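Tumor necrosis factor receptor superfamily member 16 (Rattus norvegicus, PDB 4F42) probably acts as a low-affinity neurotrophin receptor whose intracellular death domain passes signals on inside the cell. Local coordinates at residues Asn3-Leu8 / Ala54-Gln59; Glu17-Gly22 / Val80-Ser85; Asp23-Leu28 / Arg50-Ser55; Gly30-Gln35 / Leu68-Arg73. All blocks are in the same frame, centred on the assembly; numbering follows the deposited sequence.

How the contacts relate
Contact 3 is the buried one of the four, made by leucine and tryptophan side chains and one backbone carbonyl between helices 24-32 and 48-56. Contact 4 also uses helix 24-32, but sets it against helix 64-73 and runs from alanine and leucine outward to opposite charges at the surface. Contact 1 is partly buried: the N-terminal loop meets the end of helix 48-56 with an aromatic pair inside and a water link between backbones. Contact 2 lies at the surface, where helices 10-19 and 77-84 meet through leucines, each segment also bordering a different bound aromatic group. Contacts 1 and 3 share Ala-54 and Ser-55, and Leu-28 of contact 3 packs against Ala-70 of contact 4.

Contact 1 (Asn3-Leu8 / Ala54-Gln59); sequences NLYSSL and ASWGAQ
Tyr-5 meets Trp-56 where the N-terminal loop comes down on the end of helix 48-56. CG of Tyr-5 stands anti to the backbone N (chi1 177°), which carries the ring past the indole instead of over it. From the root outward, CB of Tyr-5 lies 3.7 Å from CZ3 of Trp-56, and CG of Tyr-5 is still within 4.1 Å of the same CZ3. Farther out the ring leaves the indole, the two side chains crossing at about a right angle, and its hydroxyl OH packs 3.6 Å from CD1 of Leu-53. Val-16 and Leu-67 also touch this tyrosine, so its ring joins helices 10-19 and 64-73 to helix 48-56.

Beside the aromatic pair the backbones come close, with CA of Ser-6 5.6 Å from CA of Gly-57. A water ties them together: it accepts from N of Ser-6 at 3.0 Å and donates to O of Gly-57 at 2.8 Å. At the outer side, CD2 of Leu-4 reaches to 4.2 Å from O of Gln-59. The loop makes a short 3-10 turn at residues 5-7, while Trp-56 to Gln-59 form a type I beta turn. The contact thus fastens the 3-10 segment ahead of helix 10-19 to the C-terminal end of helix 48-56 in the all-helical death-domain fold.

Contact 2 (Glu17-Gly22 / Val80-Ser85); sequences EKLLNG and VESLCS. With MNB (5-mercapto-2-nitro-benzoic acid), chain B; MNB (5-mercapto-2-nitro-benzoic acid), chain C.
Helices 10-19 and 77-84 of the death-domain bundle meet here at the surface through Leu-19 and Leu-83. The two leucines slide past each other in opposite directions: CD1 of Leu-19 comes to 3.7 Å from CG of Leu-83 and 3.8 Å from its CD2. With CG anti to the carbonyl carbon (chi1 -71°), Leu-19 brings this one methyl against Leu-83 and, on another side, near Ser-82, whose OG lies 4.0 Å from CD1 of Leu-19.

Each segment also borders a bound 5-mercapto-2-nitro-benzoic acid. SG of Cys-84 is joined to S5 of the chain C group by a 2.1 Å covalent bond, and CB of Leu-83 packs 3.7 Å from its ring atom C3. Beside the chain B group, CB of Lys-18 lies 3.6 Å from the nitro oxygen O8. The helices are thus joined by apolar contact without a direct hydrogen bond, whereas the disulfide shows that the thiol of Cys-84 was accessible to a thiol-reactive aromatic reagent.

Contact 3 (Asp23-Leu28 / Arg50-Ser55); sequences DTWRHL and RALLAS
Leu-52 lays CD2 against the first turn of helix 24-32, and this is the closer half of the contact. Its CG is anti to the backbone N (chi1 171°), and the methyl reaches 4.0 Å from the backbone O of Trp-25. The same CD2 arrives at the edge of the indole, near its plane, 4.4 Å from CE3 of Trp-25. One face of that indole is covered by its neighbour Arg-26, whose CG sits 3.5 Å above the ring plane, over the centre.

The other half has no such backbone approach: CD2 of Leu-28 and CD2 of Leu-53 meet loosely at 4.4 Å. All four touching residues are buried, while His-27 and Ala-54 of the same segments are exposed, on the solvent side. No hydrogen bond crosses between the helices. Around these side chains, Ile-39 of helix 36-41 touches Trp-25, and Leu-67, Ala-70 and Leu-71 of helix 64-73 pack on Leu-28, placing the contact well inside the helical bundle.

Contact 4 (Gly30-Gln35 / Leu68-Arg73); sequences GELGYQ and LAALRR
Along residues 68-73, Ala-70 is the first to touch segment 30-35, and its CB faces two partners: CD2 of Leu-32 at 3.7 Å and CG of Glu-31 at 3.8 Å. Its carbonyl O lies 3.5 Å from CG of Glu-31, and the small methyl lets CA of Ala-70 and CA of Glu-31 approach to 6.1 Å. One turn on, Arg-73 crosses Glu-31 at about a right angle. OE2 of Glu-31 rests 3.4 Å from CD of Arg-73; carboxylate and guanidinium planes are 50° apart. Bent at chi2 (57°), the glutamate turns its carboxylate across the arginine stem, and no direct salt bridge forms. A water between OE2 of Glu-31 and NH1 of Arg-73 has unusually short distances, making that link doubtful. Replacing Glu-31 by an alanine is likely to leave Arg-73 without its nearby negative charge and freer to swing. A Schellman motif at Gly-33 ends helix 24-32. Close packing over an alanine, beside a glutamate and an arginine, joins helices 24-32 and 64-73 of the death-domain bundle.

Contact 1 (Asn3-Leu8 / Ala54-Gln59)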
loop_
_atom_site.group_PDB
_atom_site.type_symbol
_atom_site.label_atom_id
_atom_site.label_comp_id
_atom_site.label_asym_id
_atom_site.label_seq_id
_atom_site.Cartn_x
_atom_site.Cartn_y
_atom_site.Cartn_z
ATOM N N ASN A 3 -11.985 8.524 2.162
ATOM C CA ASN A 3 -11.473 8.600 0.804
ATOM C C ASN A 3 -10.850 7.286 0.341
ATOM O O ASN A 3 -9.998 6.722 1.028
ATOM C CB ASN A 3 -10.524 9.806 0.598
ATOM C CG ASN A 3 -9.626 10.107 1.815
ATOM O OD1 ASN A 3 -9.852 9.626 2.932
ATOM N ND2 ASN A 3 -8.605 10.935 1.590
ATOM N N LEU A 4 -11.318 6.794 -0.808
ATOM C CA LEU A 4 -10.724 5.635 -1.463
ATOM C C LEU A 4 -9.281 5.947 -1.810
ATOM O O LEU A 4 -8.976 7.048 -2.273
ATOM C CB LEU A 4 -11.479 5.273 -2.748
ATOM C CG LEU A 4 -12.882 4.660 -2.717
ATOM C CD1 LEU A 4 -13.416 4.532 -4.140
ATOM C CD2 LEU A 4 -12.922 3.303 -2.011
ATOM N N TYR A 5 -8.396 4.985 -1.583
ATOM C CA TYR A 5 -7.006 5.130 -1.992
ATOM C C TYR A 5 -6.899 5.460 -3.491
ATOM O O TYR A 5 -6.195 6.388 -3.872
ATOM C CB TYR A 5 -6.179 3.880 -1.649
ATOM C CG TYR A 5 -4.759 4.012 -2.145
ATOM C CD1 TYR A 5 -3.797 4.686 -1.387
ATOM C CD2 TYR A 5 -4.386 3.519 -3.398
ATOM C CE1 TYR A 5 -2.501 4.845 -1.853
ATOM C CE2 TYR A 5 -3.088 3.677 -3.873
ATOM C CZ TYR A 5 -2.153 4.336 -3.098
ATOM O OH TYR A 5 -0.870 4.497 -3.569
ATOM N N SER A 6 -7.616 4.703 -4.319
ATOM C CA SER A 6 -7.563 4.834 -5.778
ATOM C C SER A 6 -7.932 6.216 -6.318
ATOM O O SER A 6 -7.620 6.526 -7.460
ATOM C CB SER A 6 -8.446 3.764 -6.446
ATOM O OG SER A 6 -9.831 3.987 -6.207
ATOM N N SER A 7 -8.596 7.030 -5.499
ATOM C CA SER A 7 -9.044 8.373 -5.886
ATOM C C SER A 7 -8.007 9.455 -5.633
ATOM O O SER A 7 -8.146 10.573 -6.130
ATOM C CB SER A 7 -10.330 8.740 -5.141
ATOM O OG SER A 7 -11.386 7.871 -5.512
ATOM N N LEU A 8 -6.985 9.139 -4.843
ATOM C CA LEU A 8 -5.901 10.080 -4.586
ATOM C C LEU A 8 -5.215 10.497 -5.887
ATOM O O LEU A 8 -5.151 9.717 -6.836
ATOM C CB LEU A 8 -4.884 9.485 -3.610
ATOM C CG LEU A 8 -5.378 9.157 -2.195
ATOM C CD1 LEU A 8 -4.326 8.345 -1.437
ATOM C CD2 LEU A 8 -5.765 10.424 -1.431
ATOM N N ALA A 54 -3.148 -1.147 -6.734
ATOM C CA ALA A 54 -4.186 -1.075 -7.767
ATOM C C ALA A 54 -5.153 -2.243 -7.636
ATOM O O ALA A 54 -6.361 -2.081 -7.818
ATOM C CB ALA A 54 -3.562 -1.076 -9.148
ATOM N N SER A 55 -4.605 -3.418 -7.337
ATOM C CA SER A 55 -5.396 -4.616 -7.084
ATOM C C SER A 55 -6.199 -4.444 -5.791
ATOM O O SER A 55 -7.431 -4.515 -5.814
ATOM C CB SER A 55 -4.485 -5.847 -7.015
ATOM O OG SER A 55 -5.120 -6.934 -6.360
ATOM N N TRP A 56 -5.497 -4.208 -4.677
ATOM C CA TRP A 56 -6.126 -3.936 -3.375
ATOM C C TRP A 56 -7.181 -2.827 -3.480
ATOM O O TRP A 56 -8.317 -2.993 -3.031
ATOM C CB TRP A 56 -5.057 -3.565 -2.329
ATOM C CG TRP A 56 -5.622 -3.148 -1.000
ATOM C CD1 TRP A 56 -6.184 -3.966 -0.051
ATOM C CD2 TRP A 56 -5.692 -1.817 -0.474
ATOM N NE1 TRP A 56 -6.595 -3.226 1.027
ATOM C CE2 TRP A 56 -6.309 -1.904 0.795
ATOM C CE3 TRP A 56 -5.294 -0.563 -0.947
ATOM C CZ2 TRP A 56 -6.533 -0.774 1.597
ATOM C CZ3 TRP A 56 -5.520 0.558 -0.156
ATOM C CH2 TRP A 56 -6.129 0.447 1.103
ATOM N N GLY A 57 -6.789 -1.718 -4.105
ATOM C CA GLY A 57 -7.624 -0.529 -4.263
ATOM C C GLY A 57 -8.927 -0.737 -5.006
ATOM O O GLY A 57 -9.804 0.138 -4.987
ATOM N N ALA A 58 -9.055 -1.894 -5.655
ATOM C CA ALA A 58 -10.278 -2.248 -6.384
ATOM C C ALA A 58 -11.496 -2.408 -5.466
ATOM O O ALA A 58 -12.619 -2.077 -5.869
ATOM C CB ALA A 58 -10.069 -3.507 -7.223
ATOM N N GLN A 59 -11.276 -2.907 -4.245
ATOM C CA GLN A 59 -12.360 -3.100 -3.269
ATOM C C GLN A 59 -12.911 -1.765 -2.779
ATOM O O GLN A 59 -12.260 -0.724 -2.917
ATOM C CB GLN A 59 -11.883 -3.906 -2.063
ATOM C CG GLN A 59 -10.974 -5.081 -2.386
ATOM C CD GLN A 59 -9.957 -5.338 -1.283
ATOM O OE1 GLN A 59 -9.602 -4.429 -0.520
ATOM N NE2 GLN A 59 -9.479 -6.577 -1.194
HETATM O O HOH W 1 -9.096 2.279 -3.326
#

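Contact 2 (Glu17-Gly22 / Val80-Ser85)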
loop_
_atom_site.group_PDB
_atom_site.type_symbol
_atom_site.label_atom_id
_atom_site.label_comp_id
_atom_site.label_asym_id
_atom_site.label_seq_id
_atom_site.Cartn_x
_atom_site.Cartn_y
_atom_site.Cartn_z
ATOM N N GLU A 17 3.928 5.169 -2.753
ATOM C CA GLU A 17 4.717 4.129 -3.428
ATOM C C GLU A 17 6.208 4.208 -3.106
ATOM O O GLU A 17 6.860 3.185 -2.905
ATOM C CB GLU A 17 4.527 4.212 -4.943
ATOM C CG GLU A 17 3.234 3.604 -5.449
ATOM C CD GLU A 17 2.936 3.982 -6.888
ATOM O OE1 GLU A 17 3.881 4.318 -7.624
ATOM O OE2 GLU A 17 1.753 3.947 -7.283
ATOM N N LYS A 18 6.739 5.427 -3.071
ATOM C CA LYS A 18 8.151 5.662 -2.779
ATOM C C LYS A 18 8.504 5.155 -1.386
ATOM O O LYS A 18 9.545 4.551 -1.197
ATOM C CB LYS A 18 8.489 7.148 -2.903
ATOM C CG LYS A 18 9.988 7.455 -2.982
ATOM C CD LYS A 18 10.481 7.512 -4.429
ATOM C CE LYS A 18 11.933 7.991 -4.514
ATOM N NZ LYS A 18 12.066 9.465 -4.291
ATOM N N LEU A 19 7.618 5.390 -0.427
ATOM C CA LEU A 19 7.869 5.031 0.969
ATOM C C LEU A 19 7.742 3.539 1.217
ATOM O O LEU A 19 8.264 3.024 2.212
ATOM C CB LEU A 19 6.938 5.821 1.909
ATOM C CG LEU A 19 7.269 7.311 2.032
ATOM C CD1 LEU A 19 6.114 8.065 2.665
ATOM C CD2 LEU A 19 8.568 7.537 2.810
ATOM N N LEU A 20 7.047 2.856 0.308
ATOM C CA LEU A 20 6.845 1.410 0.406
ATOM C C LEU A 20 7.873 0.602 -0.394
ATOM O O LEU A 20 7.701 -0.604 -0.603
ATOM C CB LEU A 20 5.416 1.038 0.008
ATOM C CG LEU A 20 4.289 1.703 0.803
ATOM C CD1 LEU A 20 2.930 1.393 0.181
ATOM C CD2 LEU A 20 4.331 1.297 2.260
ATOM N N ASN A 21 8.946 1.277 -0.810
ATOM C CA ASN A 21 10.070 0.666 -1.521
ATOM C C ASN A 21 10.778 -0.410 -0.704
ATOM O O ASN A 21 10.518 -0.567 0.495
ATOM C CB ASN A 21 11.080 1.738 -1.999
ATOM C CG ASN A 21 11.814 2.443 -0.841
ATOM O OD1 ASN A 21 12.450 1.805 0.006
ATOM N ND2 ASN A 21 11.749 3.773 -0.830
ATOM N N GLY A 22 11.679 -1.141 -1.360
ATOM C CA GLY A 22 12.397 -2.239 -0.724
ATOM C C GLY A 22 11.409 -3.362 -0.547
ATOM O O GLY A 22 10.695 -3.707 -1.490
ATOM N N VAL A 80 3.290 6.689 8.176
ATOM C CA VAL A 80 2.037 7.414 8.412
ATOM C C VAL A 80 2.339 8.867 8.810
ATOM O O VAL A 80 1.738 9.798 8.269
ATOM C CB VAL A 80 1.136 6.703 9.471
ATOM C CG1 VAL A 80 -0.157 7.459 9.683
ATOM C CG2 VAL A 80 0.832 5.279 9.050
ATOM N N GLU A 81 3.294 9.052 9.722
ATOM C CA GLU A 81 3.736 10.387 10.144
ATOM C C GLU A 81 4.258 11.189 8.947
ATOM O O GLU A 81 3.884 12.352 8.760
ATOM C CB GLU A 81 4.819 10.313 11.244
ATOM C CG GLU A 81 4.436 9.586 12.553
ATOM C CD GLU A 81 3.320 10.282 13.364
ATOM O OE1 GLU A 81 2.942 11.426 13.017
ATOM O OE2 GLU A 81 2.811 9.674 14.351
ATOM N N SER A 82 5.100 10.549 8.137
ATOM C CA SER A 82 5.741 11.190 6.987
ATOM C C SER A 82 4.756 11.640 5.907
ATOM O O SER A 82 4.949 12.677 5.261
ATOM C CB SER A 82 6.792 10.252 6.386
ATOM O OG SER A 82 7.410 10.833 5.253
ATOM N N LEU A 83 3.699 10.858 5.724
ATOM C CA LEU A 83 2.683 11.155 4.728
ATOM C C LEU A 83 1.720 12.218 5.208
ATOM O O LEU A 83 1.135 12.936 4.402
ATOM C CB LEU A 83 1.906 9.889 4.352
ATOM C CG LEU A 83 2.612 8.919 3.405
ATOM C CD1 LEU A 83 1.905 7.584 3.420
ATOM C CD2 LEU A 83 2.700 9.495 1.985
ATOM N N CYS A 84 1.545 12.302 6.522
ATOM C CA CYS A 84 0.633 13.273 7.120
ATOM C C CYS A 84 1.304 14.635 7.350
ATOM O O CYS A 84 0.648 15.594 7.764
ATOM C CB CYS A 84 0.073 12.721 8.436
ATOM S SG CYS A 84 -1.061 11.297 8.284
ATOM N N SER A 85 2.606 14.712 7.068
ATOM C CA SER A 85 3.421 15.909 7.311
ATOM C C SER A 85 3.048 17.111 6.424
ATOM O O SER A 85 3.142 17.059 5.187
ATOM C CB SER A 85 4.897 15.569 7.127
ATOM O OG SER A 85 5.722 16.500 7.798
HETATM C C6 MNB B . 9.040 2.393 -8.857
HETATM C C1 MNB B . 8.908 3.412 -7.920
HETATM C C2 MNB B . 7.719 4.331 -7.980
HETATM C C3 MNB B . 6.785 4.110 -8.994
HETATM C C4 MNB B . 6.969 3.073 -9.907
HETATM C C5 MNB B . 8.076 2.223 -9.843
HETATM S S5 MNB B . 8.266 0.984 -10.993
HETATM C C10 MNB B . 9.989 3.524 -6.889
HETATM O O12 MNB B . 10.689 4.557 -6.851
HETATM O O11 MNB B . 10.170 2.567 -6.106
HETATM N N7 MNB B . 7.506 5.400 -7.067
HETATM O O9 MNB B . 6.753 6.338 -7.338
HETATM O O8 MNB B . 8.073 5.414 -5.988
HETATM C C6 MNB C . -3.144 12.721 4.589
HETATM C C1 MNB C . -3.023 12.505 3.218
HETATM C C2 MNB C . -2.266 11.301 2.733
HETATM C C3 MNB C . -1.719 10.433 3.676
HETATM C C4 MNB C . -1.870 10.696 5.029
HETATM C C5 MNB C . -2.567 11.816 5.479
HETATM S S5 MNB C . -2.705 12.051 7.151
HETATM C C10 MNB C . -3.642 13.498 2.279
HETATM O O12 MNB C . -2.961 14.492 1.965
HETATM O O11 MNB C . -4.801 13.325 1.836
HETATM N N7 MNB C . -2.096 10.992 1.369
HETATM O O9 MNB C . -1.289 10.144 1.024
HETATM O O8 MNB C . -2.762 11.540 0.506
#

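Contact 3 (Asp23-Leu28 / Arg50-Ser55)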
loop_
_atom_site.group_PDB
_atom_site.type_symbol
_atom_site.label_atom_id
_atom_site.label_comp_id
_atom_site.label_asym_id
_atom_site.label_seq_id
_atom_site.Cartn_x
_atom_site.Cartn_y
_atom_site.Cartn_z
ATOM N N ASP A 23 11.344 -3.901 0.670
ATOM C CA ASP A 23 10.407 -4.975 0.990
ATOM C C ASP A 23 9.173 -4.524 1.775
ATOM O O ASP A 23 8.317 -5.344 2.108
ATOM C CB ASP A 23 11.117 -6.106 1.737
ATOM C CG ASP A 23 12.272 -6.700 0.938
ATOM O OD1 ASP A 23 12.030 -7.267 -0.158
ATOM O OD2 ASP A 23 13.426 -6.596 1.424
ATOM N N THR A 24 9.066 -3.231 2.055
ATOM C CA THR A 24 7.954 -2.720 2.856
ATOM C C THR A 24 6.583 -3.075 2.254
ATOM O O THR A 24 5.642 -3.402 2.987
ATOM C CB THR A 24 8.083 -1.204 3.105
ATOM O OG1 THR A 24 9.434 -0.897 3.477
ATOM C CG2 THR A 24 7.167 -0.771 4.227
ATOM N N TRP A 25 6.482 -3.045 0.923
ATOM C CA TRP A 25 5.232 -3.392 0.240
ATOM C C TRP A 25 4.821 -4.842 0.513
ATOM O O TRP A 25 3.631 -5.140 0.655
ATOM C CB TRP A 25 5.318 -3.114 -1.266
ATOM C CG TRP A 25 6.215 -4.043 -2.026
ATOM C CD1 TRP A 25 7.568 -3.949 -2.154
ATOM C CD2 TRP A 25 5.821 -5.212 -2.761
ATOM N NE1 TRP A 25 8.043 -4.981 -2.922
ATOM C CE2 TRP A 25 6.992 -5.768 -3.313
ATOM C CE3 TRP A 25 4.591 -5.837 -3.012
ATOM C CZ2 TRP A 25 6.974 -6.924 -4.098
ATOM C CZ3 TRP A 25 4.575 -6.987 -3.787
ATOM C CH2 TRP A 25 5.758 -7.519 -4.319
ATOM N N ARG A 26 5.809 -5.732 0.594
ATOM C CA ARG A 26 5.562 -7.132 0.966
ATOM C C ARG A 26 4.997 -7.253 2.388
ATOM O O ARG A 26 4.023 -7.966 2.615
ATOM C CB ARG A 26 6.833 -7.976 0.805
ATOM C CG ARG A 26 7.460 -7.902 -0.598
ATOM C CD ARG A 26 8.649 -8.844 -0.752
ATOM N NE ARG A 26 8.231 -10.220 -0.481
ATOM C CZ ARG A 26 7.944 -11.128 -1.416
ATOM N NH1 ARG A 26 8.056 -10.832 -2.710
ATOM N NH2 ARG A 26 7.554 -12.340 -1.050
ATOM N N HIS A 27 5.596 -6.539 3.335
ATOM C CA HIS A 27 5.140 -6.556 4.726
ATOM C C HIS A 27 3.703 -6.041 4.805
ATOM O O HIS A 27 2.848 -6.649 5.455
ATOM C CB HIS A 27 6.077 -5.729 5.626
ATOM C CG HIS A 27 7.537 -6.002 5.396
ATOM N ND1 HIS A 27 8.504 -5.027 5.517
ATOM C CD2 HIS A 27 8.187 -7.134 5.030
ATOM C CE1 HIS A 27 9.689 -5.553 5.252
ATOM N NE2 HIS A 27 9.523 -6.830 4.957
ATOM N N LEU A 28 3.448 -4.936 4.107
ATOM C CA LEU A 28 2.116 -4.333 4.045
ATOM C C LEU A 28 1.091 -5.262 3.407
ATOM O O LEU A 28 -0.013 -5.430 3.929
ATOM C CB LEU A 28 2.170 -3.002 3.294
ATOM C CG LEU A 28 0.861 -2.304 2.950
ATOM C CD1 LEU A 28 0.160 -1.849 4.216
ATOM C CD2 LEU A 28 1.154 -1.123 2.052
ATOM N N ARG A 50 2.829 -0.478 -6.933
ATOM C CA ARG A 50 1.709 0.096 -7.674
ATOM C C ARG A 50 0.689 -0.968 -8.102
ATOM O O ARG A 50 -0.522 -0.760 -7.984
ATOM C CB ARG A 50 2.217 0.859 -8.893
ATOM C CG ARG A 50 1.118 1.428 -9.774
ATOM C CD ARG A 50 1.719 2.269 -10.872
ATOM N NE ARG A 50 2.461 3.413 -10.339
ATOM C CZ ARG A 50 3.159 4.275 -11.078
ATOM N NH1 ARG A 50 3.231 4.134 -12.404
ATOM N NH2 ARG A 50 3.790 5.288 -10.483
ATOM N N ALA A 51 1.194 -2.098 -8.596
ATOM C CA ALA A 51 0.353 -3.233 -8.991
ATOM C C ALA A 51 -0.461 -3.788 -7.813
ATOM O O ALA A 51 -1.640 -4.090 -7.967
ATOM C CB ALA A 51 1.207 -4.336 -9.634
ATOM N N LEU A 52 0.170 -3.893 -6.646
ATOM C CA LEU A 52 -0.478 -4.402 -5.443
ATOM C C LEU A 52 -1.615 -3.498 -5.019
ATOM O O LEU A 52 -2.731 -3.955 -4.803
ATOM C CB LEU A 52 0.520 -4.526 -4.291
ATOM C CG LEU A 52 -0.123 -4.846 -2.935
ATOM C CD1 LEU A 52 -0.200 -6.341 -2.722
ATOM C CD2 LEU A 52 0.654 -4.181 -1.811
ATOM N N LEU A 53 -1.315 -2.210 -4.902
ATOM C CA LEU A 53 -2.265 -1.211 -4.456
ATOM C C LEU A 53 -3.409 -0.970 -5.437
ATOM O O LEU A 53 -4.507 -0.628 -5.017
ATOM C CB LEU A 53 -1.523 0.090 -4.131
ATOM C CG LEU A 53 -0.507 -0.050 -2.980
ATOM C CD1 LEU A 53 0.403 1.152 -2.898
ATOM C CD2 LEU A 53 -1.198 -0.314 -1.632
ATOM N N ALA A 54 -3.148 -1.147 -6.734
ATOM C CA ALA A 54 -4.186 -1.075 -7.767
ATOM C C ALA A 54 -5.153 -2.243 -7.636
ATOM O O ALA A 54 -6.361 -2.081 -7.818
ATOM C CB ALA A 54 -3.562 -1.076 -9.148
ATOM N N SER A 55 -4.605 -3.418 -7.337
ATOM C CA SER A 55 -5.396 -4.616 -7.084
ATOM C C SER A 55 -6.199 -4.444 -5.791
ATOM O O SER A 55 -7.431 -4.515 -5.814
ATOM C CB SER A 55 -4.485 -5.847 -7.015
ATOM O OG SER A 55 -5.120 -6.934 -6.360
#

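Contact 4 (Gly30-Gln35 / Leu68-Arg73)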
loop_
_atom_site.group_PDB
_atom_site.type_symbol
_atom_site.label_atom_id
_atom_site.label_comp_id
_atom_site.label_asym_id
_atom_site.label_seq_id
_atom_site.Cartn_x
_atom_site.Cartn_y
_atom_site.Cartn_z
ATOM N N GLY A 30 1.108 -8.463 3.287
ATOM C CA GLY A 30 0.813 -9.465 4.310
ATOM C C GLY A 30 -0.299 -9.009 5.239
ATOM O O GLY A 30 -1.259 -9.743 5.473
ATOM N N GLU A 31 -0.168 -7.782 5.747
ATOM C CA GLU A 31 -1.156 -7.159 6.631
ATOM C C GLU A 31 -2.518 -6.957 5.954
ATOM O O GLU A 31 -3.565 -7.080 6.593
ATOM C CB GLU A 31 -0.606 -5.830 7.167
ATOM C CG GLU A 31 -1.523 -5.048 8.105
ATOM C CD GLU A 31 -1.968 -5.822 9.347
ATOM O OE1 GLU A 31 -1.221 -6.710 9.835
ATOM O OE2 GLU A 31 -3.075 -5.521 9.851
ATOM N N LEU A 32 -2.499 -6.653 4.659
ATOM C CA LEU A 32 -3.736 -6.471 3.893
ATOM C C LEU A 32 -4.408 -7.811 3.536
ATOM O O LEU A 32 -5.516 -7.840 2.984
ATOM C CB LEU A 32 -3.477 -5.613 2.653
ATOM C CG LEU A 32 -2.994 -4.172 2.866
ATOM C CD1 LEU A 32 -2.600 -3.569 1.535
ATOM C CD2 LEU A 32 -4.060 -3.321 3.532
ATOM N N GLY A 33 -3.743 -8.911 3.875
ATOM C CA GLY A 33 -4.336 -10.242 3.779
ATOM C C GLY A 33 -3.939 -11.074 2.565
ATOM O O GLY A 33 -4.605 -12.059 2.259
ATOM N N TYR A 34 -2.863 -10.679 1.884
ATOM C CA TYR A 34 -2.344 -11.396 0.727
ATOM C C TYR A 34 -1.396 -12.515 1.144
ATOM O O TYR A 34 -0.496 -12.296 1.946
ATOM C CB TYR A 34 -1.583 -10.430 -0.184
ATOM C CG TYR A 34 -2.443 -9.462 -0.947
ATOM C CD1 TYR A 34 -2.928 -9.788 -2.206
ATOM C CD2 TYR A 34 -2.764 -8.207 -0.416
ATOM C CE1 TYR A 34 -3.718 -8.904 -2.925
ATOM C CE2 TYR A 34 -3.567 -7.306 -1.127
ATOM C CZ TYR A 34 -4.030 -7.668 -2.381
ATOM O OH TYR A 34 -4.817 -6.818 -3.102
ATOM N N GLN A 35 -1.577 -13.707 0.580
ATOM C CA GLN A 35 -0.678 -14.830 0.858
ATOM C C GLN A 35 0.690 -14.630 0.178
ATOM O O GLN A 35 0.797 -13.837 -0.768
ATOM C CB GLN A 35 -1.317 -16.162 0.446
ATOM C CG GLN A 35 -2.578 -16.542 1.223
ATOM C CD GLN A 35 -2.360 -16.613 2.723
ATOM O OE1 GLN A 35 -3.020 -15.909 3.489
ATOM N NE2 GLN A 35 -1.428 -17.454 3.148
ATOM N N LEU A 68 -3.476 3.433 6.020
ATOM C CA LEU A 68 -2.775 4.009 7.159
ATOM C C LEU A 68 -2.863 3.088 8.386
ATOM O O LEU A 68 -1.846 2.844 9.043
ATOM C CB LEU A 68 -3.307 5.421 7.442
ATOM C CG LEU A 68 -2.579 6.649 6.856
ATOM C CD1 LEU A 68 -1.843 6.410 5.543
ATOM C CD2 LEU A 68 -3.466 7.883 6.736
ATOM N N ALA A 69 -4.053 2.551 8.665
ATOM C CA ALA A 69 -4.240 1.558 9.742
ATOM C C ALA A 69 -3.322 0.338 9.577
ATOM O O ALA A 69 -2.674 -0.089 10.538
ATOM C CB ALA A 69 -5.686 1.105 9.817
ATOM N N ALA A 70 -3.274 -0.210 8.357
ATOM C CA ALA A 70 -2.392 -1.341 8.030
ATOM C C ALA A 70 -0.927 -1.041 8.333
ATOM O O ALA A 70 -0.203 -1.911 8.811
ATOM C CB ALA A 70 -2.560 -1.758 6.574
ATOM N N LEU A 71 -0.508 0.194 8.075
ATOM C CA LEU A 71 0.875 0.604 8.290
ATOM C C LEU A 71 1.235 0.714 9.765
ATOM O O LEU A 71 2.315 0.280 10.162
ATOM C CB LEU A 71 1.186 1.912 7.554
ATOM C CG LEU A 71 1.272 1.838 6.029
ATOM C CD1 LEU A 71 1.199 3.244 5.399
ATOM C CD2 LEU A 71 2.539 1.104 5.573
ATOM N N ARG A 72 0.357 1.303 10.570
ATOM C CA ARG A 72 0.532 1.303 12.021
ATOM C C ARG A 72 0.713 -0.120 12.545
ATOM O O ARG A 72 1.534 -0.360 13.415
ATOM C CB ARG A 72 -0.671 1.938 12.728
ATOM C CG ARG A 72 -0.845 3.452 12.501
ATOM C CD ARG A 72 -1.948 4.069 13.389
ATOM N NE ARG A 72 -3.259 3.469 13.150
ATOM C CZ ARG A 72 -3.739 2.424 13.820
ATOM N NH1 ARG A 72 -3.034 1.872 14.791
ATOM N NH2 ARG A 72 -4.934 1.933 13.523
ATOM N N ARG A 73 -0.051 -1.060 11.995
ATOM C CA ARG A 73 -0.063 -2.433 12.488
ATOM C C ARG A 73 1.213 -3.218 12.213
ATOM O O ARG A 73 1.562 -4.095 12.992
ATOM C CB ARG A 73 -1.287 -3.183 11.970
ATOM C CG ARG A 73 -2.521 -2.863 12.766
ATOM C CD ARG A 73 -3.728 -2.816 11.873
ATOM N NE ARG A 73 -4.964 -2.850 12.635
ATOM C CZ ARG A 73 -6.172 -2.934 12.091
ATOM N NH1 ARG A 73 -6.297 -2.982 10.767
ATOM N NH2 ARG A 73 -7.255 -2.968 12.866
HETATM O O HOH W 2 -4.754 -3.995 9.047
#